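PDB 5CER: Bd0816 from Bdellovibrio bacteriovorus HD100, which probably acts as a serine-type D-Ala-D-Ala carboxypeptidase of the peptidase S13 family, removing the terminal D-alanine from peptidoglycan peptides. Local coordinates for residues 164-169 with 392-397; 261-266 with 324-329; 298-303 with 382-387. The protein carries 2 engineered substitutions. All blocks are in the same frame, centred on the assembly; numbering follows the deposited sequence.

Interaction 1. Residues 164-169 with 392-397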
loop_
_atom_site.group_PDB
_atom_site.type_symbol
_atom_site.label_atom_id
_atom_site.label_comp_id
_atom_site.label_asym_id
_atom_site.label_seq_id
_atom_site.Cartn_x
_atom_site.Cartn_y
_atom_site.Cartn_z
ATOM N N ALA A 164 -18.044 5.403 9.972
ATOM C CA ALA A 164 -18.627 5.598 8.635
ATOM C C ALA A 164 -20.182 5.674 8.597
ATOM O O ALA A 164 -20.770 5.674 7.508
ATOM C CB ALA A 164 -18.149 4.506 7.718
ATOM N N LYS A 165 -20.834 5.741 9.771
ATOM C CA LYS A 165 -22.284 5.813 9.872
ATOM C C LYS A 165 -22.973 4.589 9.196
ATOM O O LYS A 165 -24.073 4.719 8.669
ATOM C CB LYS A 165 -22.809 7.136 9.280
ATOM C CG LYS A 165 -22.329 8.388 10.013
ATOM C CD LYS A 165 -22.601 9.712 9.287
ATOM C CE LYS A 165 -22.515 10.958 10.192
ATOM N NZ LYS A 165 -22.531 10.795 11.683
ATOM N N VAL A 166 -22.347 3.411 9.266
ATOM C CA VAL A 166 -22.960 2.147 8.817
ATOM C C VAL A 166 -23.269 1.302 10.025
ATOM O O VAL A 166 -22.442 1.119 10.892
ATOM C CB VAL A 166 -22.048 1.330 7.884
ATOM C CG1 VAL A 166 -22.711 0.007 7.519
ATOM C CG2 VAL A 166 -21.688 2.119 6.637
ATOM N N PHE A 167 -24.506 0.814 10.067
ATOM C CA PHE A 167 -24.975 -0.009 11.159
ATOM C C PHE A 167 -24.521 -1.460 11.002
ATOM O O PHE A 167 -24.773 -2.089 9.961
ATOM C CB PHE A 167 -26.518 0.043 11.269
ATOM C CG PHE A 167 -27.055 -0.833 12.364
ATOM C CD1 PHE A 167 -27.323 -2.192 12.126
ATOM C CD2 PHE A 167 -27.279 -0.321 13.641
ATOM C CE1 PHE A 167 -27.814 -3.006 13.144
ATOM C CE2 PHE A 167 -27.765 -1.136 14.660
ATOM C CZ PHE A 167 -28.039 -2.473 14.413
ATOM N N MET A 168 -23.987 -2.023 12.081
ATOM C CA MET A 168 -23.758 -3.462 12.213
ATOM C C MET A 168 -24.174 -3.892 13.605
ATOM O O MET A 168 -24.073 -3.140 14.562
ATOM C CB MET A 168 -22.294 -3.808 12.030
ATOM C CG MET A 168 -21.735 -3.463 10.659
ATOM S SD MET A 168 -19.953 -3.794 10.556
ATOM C CE MET A 168 -19.893 -5.579 10.640
ATOM N N LEU A 169 -24.677 -5.123 13.715
ATOM C CA LEU A 169 -25.059 -5.672 15.024
ATOM C C LEU A 169 -23.817 -5.881 15.880
ATOM O O LEU A 169 -22.756 -6.130 15.365
ATOM C CB LEU A 169 -25.813 -6.985 14.837
ATOM C CG LEU A 169 -27.173 -6.865 14.151
ATOM C CD1 LEU A 169 -27.648 -8.222 13.672
ATOM C CD2 LEU A 169 -28.201 -6.230 15.095
ATOM N N PHE A 392 -17.983 -1.651 2.170
ATOM C CA PHE A 392 -19.456 -1.442 2.156
ATOM C C PHE A 392 -19.708 -0.038 2.668
ATOM O O PHE A 392 -18.839 0.518 3.334
ATOM C CB PHE A 392 -20.175 -2.495 3.053
ATOM C CG PHE A 392 -19.603 -2.623 4.440
ATOM C CD1 PHE A 392 -19.959 -1.744 5.435
ATOM C CD2 PHE A 392 -18.664 -3.598 4.736
ATOM C CE1 PHE A 392 -19.402 -1.821 6.708
ATOM C CE2 PHE A 392 -18.111 -3.700 6.020
ATOM C CZ PHE A 392 -18.497 -2.803 7.005
ATOM N N ASP A 393 -20.870 0.509 2.361
ATOM C CA ASP A 393 -21.270 1.813 2.846
ATOM C C ASP A 393 -22.786 1.818 3.133
ATOM O O ASP A 393 -23.395 0.749 3.250
ATOM C CB ASP A 393 -20.858 2.887 1.837
ATOM C CG ASP A 393 -21.685 2.841 0.545
ATOM O OD1 ASP A 393 -22.602 1.951 0.413
ATOM O OD2 ASP A 393 -21.383 3.661 -0.363
ATOM N N GLN A 394 -23.398 2.993 3.235
ATOM C CA GLN A 394 -24.834 3.098 3.629
ATOM C C GLN A 394 -25.839 2.584 2.591
ATOM O O GLN A 394 -26.971 2.388 2.936
ATOM C CB GLN A 394 -25.188 4.535 4.049
ATOM C CG GLN A 394 -24.370 5.007 5.260
ATOM C CD GLN A 394 -24.724 6.399 5.746
ATOM O OE1 GLN A 394 -24.467 7.393 5.069
ATOM N NE2 GLN A 394 -25.344 6.482 6.915
ATOM N N ASN A 395 -25.401 2.316 1.367
ATOM C CA ASN A 395 -26.217 1.687 0.361
ATOM C C ASN A 395 -25.843 0.222 0.170
ATOM O O ASN A 395 -26.274 -0.409 -0.787
ATOM C CB ASN A 395 -26.079 2.428 -0.965
ATOM C CG ASN A 395 -26.812 3.750 -0.976
ATOM O OD1 ASN A 395 -28.016 3.775 -1.018
ATOM N ND2 ASN A 395 -26.083 4.855 -0.941
ATOM N N SER A 396 -25.102 -0.349 1.111
ATOM C CA SER A 396 -24.797 -1.773 1.059
ATOM C C SER A 396 -25.797 -2.642 1.794
ATOM O O SER A 396 -25.767 -3.865 1.619
ATOM C CB SER A 396 -23.382 -2.018 1.599
ATOM O OG SER A 396 -22.419 -1.295 0.814
ATOM N N TYR A 397 -26.705 -2.060 2.589
ATOM C CA TYR A 397 -27.730 -2.883 3.276
ATOM C C TYR A 397 -28.543 -3.701 2.266
ATOM O O TYR A 397 -28.864 -3.219 1.196
ATOM C CB TYR A 397 -28.707 -2.050 4.113
ATOM C CG TYR A 397 -28.031 -1.134 5.111
ATOM C CD1 TYR A 397 -27.326 -1.648 6.187
ATOM C CD2 TYR A 397 -28.130 0.256 4.999
ATOM C CE1 TYR A 397 -26.720 -0.812 7.117
ATOM C CE2 TYR A 397 -27.542 1.096 5.929
ATOM C CZ TYR A 397 -26.823 0.546 6.971
ATOM O OH TYR A 397 -26.267 1.352 7.899
#

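Interaction 2. Residues 261-266 with 324-329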
loop_
_atom_site.group_PDB
_atom_site.type_symbol
_atom_site.label_atom_id
_atom_site.label_comp_id
_atom_site.label_asym_id
_atom_site.label_seq_id
_atom_site.Cartn_x
_atom_site.Cartn_y
_atom_site.Cartn_z
ATOM N N ALA A 261 14.853 -15.493 -8.988
ATOM C CA ALA A 261 16.032 -15.462 -9.890
ATOM C C ALA A 261 15.746 -14.844 -11.284
ATOM O O ALA A 261 16.590 -14.146 -11.818
ATOM C CB ALA A 261 16.612 -16.860 -10.049
ATOM N N LYS A 262 14.566 -15.121 -11.844
ATOM C CA LYS A 262 14.183 -14.688 -13.187
ATOM C C LYS A 262 12.857 -13.918 -13.127
ATOM O O LYS A 262 11.811 -14.437 -13.499
ATOM C CB LYS A 262 14.002 -15.881 -14.111
ATOM C CG LYS A 262 15.252 -16.599 -14.507
ATOM C CD LYS A 262 16.005 -15.853 -15.581
ATOM C CE LYS A 262 17.254 -16.616 -16.034
ATOM N NZ LYS A 262 18.452 -15.733 -16.096
ATOM N N PRO A 263 12.914 -12.668 -12.682
ATOM C CA PRO A 263 11.656 -11.927 -12.523
ATOM C C PRO A 263 11.030 -11.481 -13.843
ATOM O O PRO A 263 11.727 -11.292 -14.830
ATOM C CB PRO A 263 12.070 -10.730 -11.669
ATOM C CG PRO A 263 13.505 -10.494 -12.065
ATOM C CD PRO A 263 14.088 -11.866 -12.288
ATOM N N ILE A 264 9.708 -11.349 -13.850
ATOM C CA ILE A 264 8.947 -10.791 -14.974
ATOM C C ILE A 264 8.043 -9.735 -14.370
ATOM O O ILE A 264 7.218 -10.035 -13.498
ATOM C CB ILE A 264 8.115 -11.902 -15.680
ATOM C CG1 ILE A 264 9.070 -12.964 -16.245
ATOM C CG2 ILE A 264 7.218 -11.353 -16.803
ATOM C CD1 ILE A 264 8.422 -14.347 -16.387
ATOM N N TYR A 265 8.101 -8.552 -14.944
ATOM C CA TYR A 265 7.371 -7.414 -14.439
ATOM C C TYR A 265 6.544 -6.695 -15.533
ATOM O O TYR A 265 6.965 -6.612 -16.670
ATOM C CB TYR A 265 8.375 -6.430 -13.926
ATOM C CG TYR A 265 9.207 -6.887 -12.759
ATOM C CD1 TYR A 265 8.588 -7.266 -11.544
ATOM C CD2 TYR A 265 10.605 -6.861 -12.810
ATOM C CE1 TYR A 265 9.341 -7.648 -10.441
ATOM C CE2 TYR A 265 11.361 -7.193 -11.703
ATOM C CZ TYR A 265 10.726 -7.586 -10.516
ATOM O OH TYR A 265 11.491 -7.939 -9.395
ATOM N N ASN A 266 5.414 -6.099 -15.143
ATOM C CA ASN A 266 4.732 -5.127 -15.981
ATOM C C ASN A 266 5.714 -4.017 -16.261
ATOM O O ASN A 266 6.415 -3.535 -15.333
ATOM C CB ASN A 266 3.506 -4.531 -15.287
ATOM C CG ASN A 266 2.372 -5.516 -15.098
ATOM O OD1 ASN A 266 2.339 -6.628 -15.677
ATOM N ND2 ASN A 266 1.409 -5.127 -14.272
ATOM N N VAL A 324 9.377 -3.598 -6.061
ATOM C CA VAL A 324 9.735 -4.994 -6.414
ATOM C C VAL A 324 11.248 -5.087 -6.240
ATOM O O VAL A 324 11.872 -4.085 -5.943
ATOM C CB VAL A 324 9.296 -5.460 -7.825
ATOM C CG1 VAL A 324 7.768 -5.462 -7.928
ATOM C CG2 VAL A 324 9.863 -4.569 -8.884
ATOM N N ASN A 325 11.802 -6.305 -6.377
ATOM C CA ASN A 325 13.220 -6.507 -6.134
ATOM C C ASN A 325 14.111 -5.633 -7.031
ATOM O O ASN A 325 15.134 -5.143 -6.558
ATOM C CB ASN A 325 13.589 -7.963 -6.278
ATOM C CG ASN A 325 13.138 -8.806 -5.102
ATOM O OD1 ASN A 325 12.721 -8.300 -4.066
ATOM N ND2 ASN A 325 13.201 -10.112 -5.269
ATOM N N LYS A 326 13.670 -5.409 -8.279
ATOM C CA LYS A 326 14.421 -4.623 -9.249
ATOM C C LYS A 326 13.993 -3.152 -9.405
ATOM O O LYS A 326 14.572 -2.428 -10.236
ATOM C CB LYS A 326 14.411 -5.302 -10.627
ATOM C CG LYS A 326 15.030 -6.661 -10.638
ATOM C CD LYS A 326 16.448 -6.626 -10.120
ATOM C CE LYS A 326 17.149 -7.934 -10.328
ATOM N NZ LYS A 326 18.492 -7.942 -9.692
ATOM N N ALA A 327 12.990 -2.703 -8.653
ATOM C CA ALA A 327 12.512 -1.330 -8.835
ATOM C C ALA A 327 11.849 -0.710 -7.613
ATOM O O ALA A 327 11.214 -1.395 -6.808
ATOM C CB ALA A 327 11.570 -1.269 -10.056
ATOM N N LYS A 328 11.984 0.615 -7.547
ATOM C CA LYS A 328 11.294 1.448 -6.610
ATOM C C LYS A 328 10.701 2.584 -7.393
ATOM O O LYS A 328 11.433 3.323 -8.078
ATOM C CB LYS A 328 12.258 1.969 -5.573
ATOM C CG LYS A 328 11.563 2.491 -4.302
ATOM C CD LYS A 328 11.154 1.321 -3.432
ATOM C CE LYS A 328 10.453 1.767 -2.184
ATOM N NZ LYS A 328 9.039 2.092 -2.511
ATOM N N THR A 329 9.381 2.754 -7.304
ATOM C CA THR A 329 8.688 3.667 -8.211
ATOM C C THR A 329 7.656 4.540 -7.464
ATOM O O THR A 329 7.189 4.191 -6.374
ATOM C CB THR A 329 7.957 2.911 -9.342
ATOM O OG1 THR A 329 6.914 2.136 -8.787
ATOM C CG2 THR A 329 8.878 1.998 -10.156
HETATM O O HOH W 1 9.951 -8.841 -6.984
#

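Interaction 3. Residues 298-303 with 382-387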
loop_
_atom_site.group_PDB
_atom_site.type_symbol
_atom_site.label_atom_id
_atom_site.label_comp_id
_atom_site.label_asym_id
_atom_site.label_seq_id
_atom_site.Cartn_x
_atom_site.Cartn_y
_atom_site.Cartn_z
ATOM N N ALA A 298 -0.445 11.976 0.591
ATOM C CA ALA A 298 0.700 11.960 1.488
ATOM C C ALA A 298 0.323 12.458 2.863
ATOM O O ALA A 298 -0.243 13.529 3.008
ATOM C CB ALA A 298 1.845 12.776 0.938
ATOM N N ASN A 299 0.674 11.665 3.870
ATOM C CA ASN A 299 0.452 11.983 5.265
ATOM C C ASN A 299 -1.004 11.886 5.701
ATOM O O ASN A 299 -1.261 11.339 6.773
ATOM C CB ASN A 299 1.070 13.333 5.657
ATOM C CG ASN A 299 0.996 13.614 7.126
ATOM O OD1 ASN A 299 0.406 14.611 7.531
ATOM N ND2 ASN A 299 1.577 12.754 7.941
ATOM N N LYS A 300 -1.932 12.398 4.910
ATOM C CA LYS A 300 -3.332 12.417 5.318
ATOM C C LYS A 300 -4.061 11.079 5.286
ATOM O O LYS A 300 -4.955 10.861 6.112
ATOM C CB LYS A 300 -4.101 13.479 4.527
ATOM C CG LYS A 300 -3.740 14.911 4.945
ATOM C CD LYS A 300 -4.456 15.905 4.046
ATOM C CE LYS A 300 -3.852 17.290 4.064
ATOM N NZ LYS A 300 -4.277 17.990 5.301
ATOM N N ASP A 301 -3.662 10.161 4.408
ATOM C CA ASP A 301 -4.211 8.791 4.458
ATOM C C ASP A 301 -3.341 7.887 5.335
ATOM O O ASP A 301 -2.330 7.339 4.874
ATOM C CB ASP A 301 -4.358 8.219 3.061
ATOM C CG ASP A 301 -5.503 8.825 2.306
ATOM O OD1 ASP A 301 -6.589 8.963 2.919
ATOM O OD2 ASP A 301 -5.297 9.234 1.118
ATOM N N SER A 302 -3.711 7.792 6.610
ATOM C CA SER A 302 -2.953 7.038 7.613
ATOM C C SER A 302 -2.824 5.618 7.296
ATOM O O SER A 302 -1.843 5.002 7.676
ATOM C CB SER A 302 -3.625 7.044 8.991
ATOM O OG SER A 302 -4.053 8.329 9.378
ATOM N N ASP A 303 -3.849 5.051 6.702
ATOM C CA ASP A 303 -3.821 3.635 6.405
ATOM C C ASP A 303 -3.423 3.509 4.934
ATOM O O ASP A 303 -4.223 3.132 4.077
ATOM C CB ASP A 303 -5.206 3.011 6.698
ATOM C CG ASP A 303 -5.207 1.471 6.697
ATOM O OD1 ASP A 303 -4.184 0.849 6.382
ATOM O OD2 ASP A 303 -6.275 0.908 7.008
ATOM N N ILE A 382 -3.316 20.367 -0.117
ATOM C CA ILE A 382 -4.480 19.920 -0.887
ATOM C C ILE A 382 -5.809 19.943 0.006
ATOM O O ILE A 382 -5.781 19.582 1.195
ATOM C CB ILE A 382 -4.163 18.519 -1.605
ATOM C CG1 ILE A 382 -3.320 18.680 -2.999
ATOM C CG2 ILE A 382 -5.448 17.741 -1.813
ATOM C CD1 ILE A 382 -4.009 19.393 -4.178
ATOM N N GLN A 383 -6.943 20.395 -0.561
ATOM C CA GLN A 383 -8.280 20.260 0.071
ATOM C C GLN A 383 -8.702 18.785 0.138
ATOM O O GLN A 383 -9.121 18.226 -0.874
ATOM C CB GLN A 383 -9.357 21.001 -0.737
ATOM C CG GLN A 383 -9.559 22.498 -0.451
ATOM C CD GLN A 383 -10.844 22.850 0.334
ATOM O OE1 GLN A 383 -11.735 22.017 0.626
ATOM N NE2 GLN A 383 -10.918 24.123 0.711
ATOM N N TYR A 384 -8.559 18.133 1.289
ATOM C CA TYR A 384 -8.822 16.690 1.382
ATOM C C TYR A 384 -9.112 16.250 2.793
ATOM O O TYR A 384 -8.446 16.673 3.741
ATOM C CB TYR A 384 -7.626 15.849 0.835
ATOM C CG TYR A 384 -7.797 14.337 0.979
ATOM C CD1 TYR A 384 -8.665 13.631 0.131
ATOM C CD2 TYR A 384 -7.080 13.616 1.957
ATOM C CE1 TYR A 384 -8.827 12.257 0.257
ATOM C CE2 TYR A 384 -7.227 12.226 2.095
ATOM C CZ TYR A 384 -8.107 11.544 1.253
ATOM O OH TYR A 384 -8.283 10.202 1.401
ATOM N N THR A 385 -10.105 15.380 2.907
ATOM C CA THR A 385 -10.430 14.699 4.149
ATOM C C THR A 385 -10.311 13.187 3.976
ATOM O O THR A 385 -10.820 12.647 3.010
ATOM C CB THR A 385 -11.916 14.969 4.508
ATOM O OG1 THR A 385 -12.331 16.333 4.274
ATOM C CG2 THR A 385 -12.228 14.544 5.924
ATOM N N GLU A 386 -9.635 12.549 4.931
ATOM C CA GLU A 386 -9.268 11.178 4.842
ATOM C C GLU A 386 -10.507 10.357 4.543
ATOM O O GLU A 386 -11.453 10.393 5.296
ATOM C CB GLU A 386 -8.580 10.732 6.134
ATOM C CG GLU A 386 -8.231 9.248 6.193
ATOM C CD GLU A 386 -7.303 8.890 7.335
ATOM O OE1 GLU A 386 -7.349 9.539 8.391
ATOM O OE2 GLU A 386 -6.464 7.992 7.161
ATOM N N ILE A 387 -10.475 9.629 3.433
ATOM C CA ILE A 387 -11.520 8.654 3.101
ATOM C C ILE A 387 -11.300 7.405 3.947
ATOM O O ILE A 387 -10.212 6.871 3.999
ATOM C CB ILE A 387 -11.475 8.282 1.601
ATOM C CG1 ILE A 387 -11.822 9.497 0.734
ATOM C CG2 ILE A 387 -12.398 7.107 1.298
ATOM C CD1 ILE A 387 -11.271 9.434 -0.681
HETATM O O HOH W 2 -7.846 6.635 2.810
HETATM O O HOH W 3 -6.333 5.919 4.963
#

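Interaction 1. Residues 164-169 with 392-397
Tyr397 turns its CG alongside its own backbone N (chi1 -54°), and this sends the phenol back to the backbone of Phe167; Val166, with CG1 anti to its backbone N (chi1 177°), lays that methyl between the rings of Tyr397 and Phe392. A helix-ending Schellman motif meets a beta turn here. Helix 151-163 ends in the Schellman motif with Lys165 at the positive-phi position, and the extended run that follows leans on a type I beta turn from Asp393 to Ser396, which also holds an Asx turn. The central polar link is Phe167 N to Tyr397 OH, 2.8 Å long and almost perfectly straight, the amide lying in the plane of the phenol ring at its edge. Next to it, Gln394 reaches out on an extended chain, and its NE2 gives Lys165 O a weak, badly bent bond of 2.8 Å; the same amide nitrogen brushes Lys165 CB.

Val166 splits the apolar work between its branches. CG1 rests 3.9 Å from Phe392 CE1 and also faces the hydroxyl end of Tyr397, while CG2 sits over the turn backbone, 3.7 Å from Asp393 C. Phe86 of helix 81-93 stacks on Phe392, and Ala161 of helix 151-163 touches the Phe392 side chain. The turn is braced internally by Asp393 N to Ser396 OG and by Asn395 N, which meets Asp393 OD1 from above the carboxylate plane. The other carboxylate oxygen, Asp393 OD2, is in a salt bridge with Arg52. Met168 crosses the Phe392 side chain at roughly a right angle in a Met-aromatic contact, its SD 5.0 Å from the ring centroid and oblique to the ring, with Phe392 CZ, at 4.0 Å, the atom closest to the sulfur.

Interaction 2. Residues 261-266 with 324-329
Val324 comes first and lies over Tyr265, off-centre. Its CG2 sits above one face of the phenol ring in a CH-pi contact, 3.8 Å from the centroid and shifted toward the rim, while CB presses on the ring at Tyr265 CE1, 3.4 Å away. The torsion that sets Val324 CG1 beside the valine backbone N (chi1 -64°) brings it near the same ring carbon, so both methyls and the branch point share one half of the ring.

At Asn325 the backbone takes over. Its amide N sits near the phenol oxygen and donates to a water at 3.2 Å from Asn325 N; that water is also hydrogen-bonded to Tyr265 OH at 3.0 Å and lies in the ring plane, at the edge. The phenol tip is thus tied to the turn through solvent.

Lys326 follows, crossing the tyrosine at about a right angle. Its CB comes within 3.7 Å of Tyr265 CE2, beyond CZ from CE1, obliquely and on the same side of the ring plane as the valine; CG also grazes Pro263 CG, 4.4 Å away. The chain then bends at chi2 (-56°) and leads off, carrying NZ to salt bridges with Asp350 and Asp352.

Ala327 closes the turn: Val324 N to Ala327 O (3.0 Å) and Ala327 N to Val324 O (3.2 Å) pair the two ends. From there strand 327-336 runs on beside strand 339-348, with Lys328 backbone-bonded to Leu347. The loop bearing Tyr265 thus packs against the tip of a two-residue beta-hairpin on a type I turn; strand 317-324, which carries a Lys-Thr-Gly sequence, leads into it one residue later, consistent with the active-site strand motif of penicillin-recognising serine enzymes.

Interaction 3. Residues 298-303 with 382-387
Glu386 runs outward along the chain of Lys300 to Ser302. CB passes 3.6 Å from Lys300 O; CG, anti to the glutamate backbone N (chi1 176°), lies 3.7 Å from Asp301 OD1; the extended chain then puts CD 3.3 Å from Lys300 O. At the tip, OE1 stays near Lys300 O and Ser302 OG, while OE2 takes Ser302 N at 2.8 Å, approached from above the carboxylate plane, with a weak second bond from Ser302 OG; a water links it to Asp303 N.

Tyr384 OH donates to the syn lone pair of Asp301 OD1, at 2.6 Å, with the carboxylate and ring planes 82° apart. The same hydroxyl accepts from Ile387 N, 3.0 Å away, and another water joins Asp301 OD1 to Ile387 O. Lys300 CB lies in the ring plane at the edge of Tyr384. Asp301 OD1 and Glu386 OE2 lie 4.4 Å apart, a repulsion that Lys208, in a salt bridge with Asp301 OD2 and bonded to Tyr384 OH, probably offsets.

Lys208 belongs to helix 203-213, against which both loops rest; segment 298-303 follows edge strand 296-297, and segment 382-387 lies beyond helix 356-375.

Overall arrangement
Interactions 1 and 3 both fasten the loop that follows helix 356-375, but to different regions: residues 392-397 to the loop leaving helix 151-163, residues 382-387 to the loop after strand 296-297. Interaction 2 instead joins a hairpin tip of the antiparallel sheet to a loop, on the opposite side of the chain's centre from interaction 1, with centres about 39 Å apart. Interaction 1 is partly buried and centred on apolar groups with one strong amide-to-phenol bond. Interaction 2, also partly buried, relies on ring packing and a water. Interaction 3 is a surface contact, dominated by carboxylates, hydroxyls and waters. Interactions 2 and 3 both sit inside the chain loop closed by interaction 1.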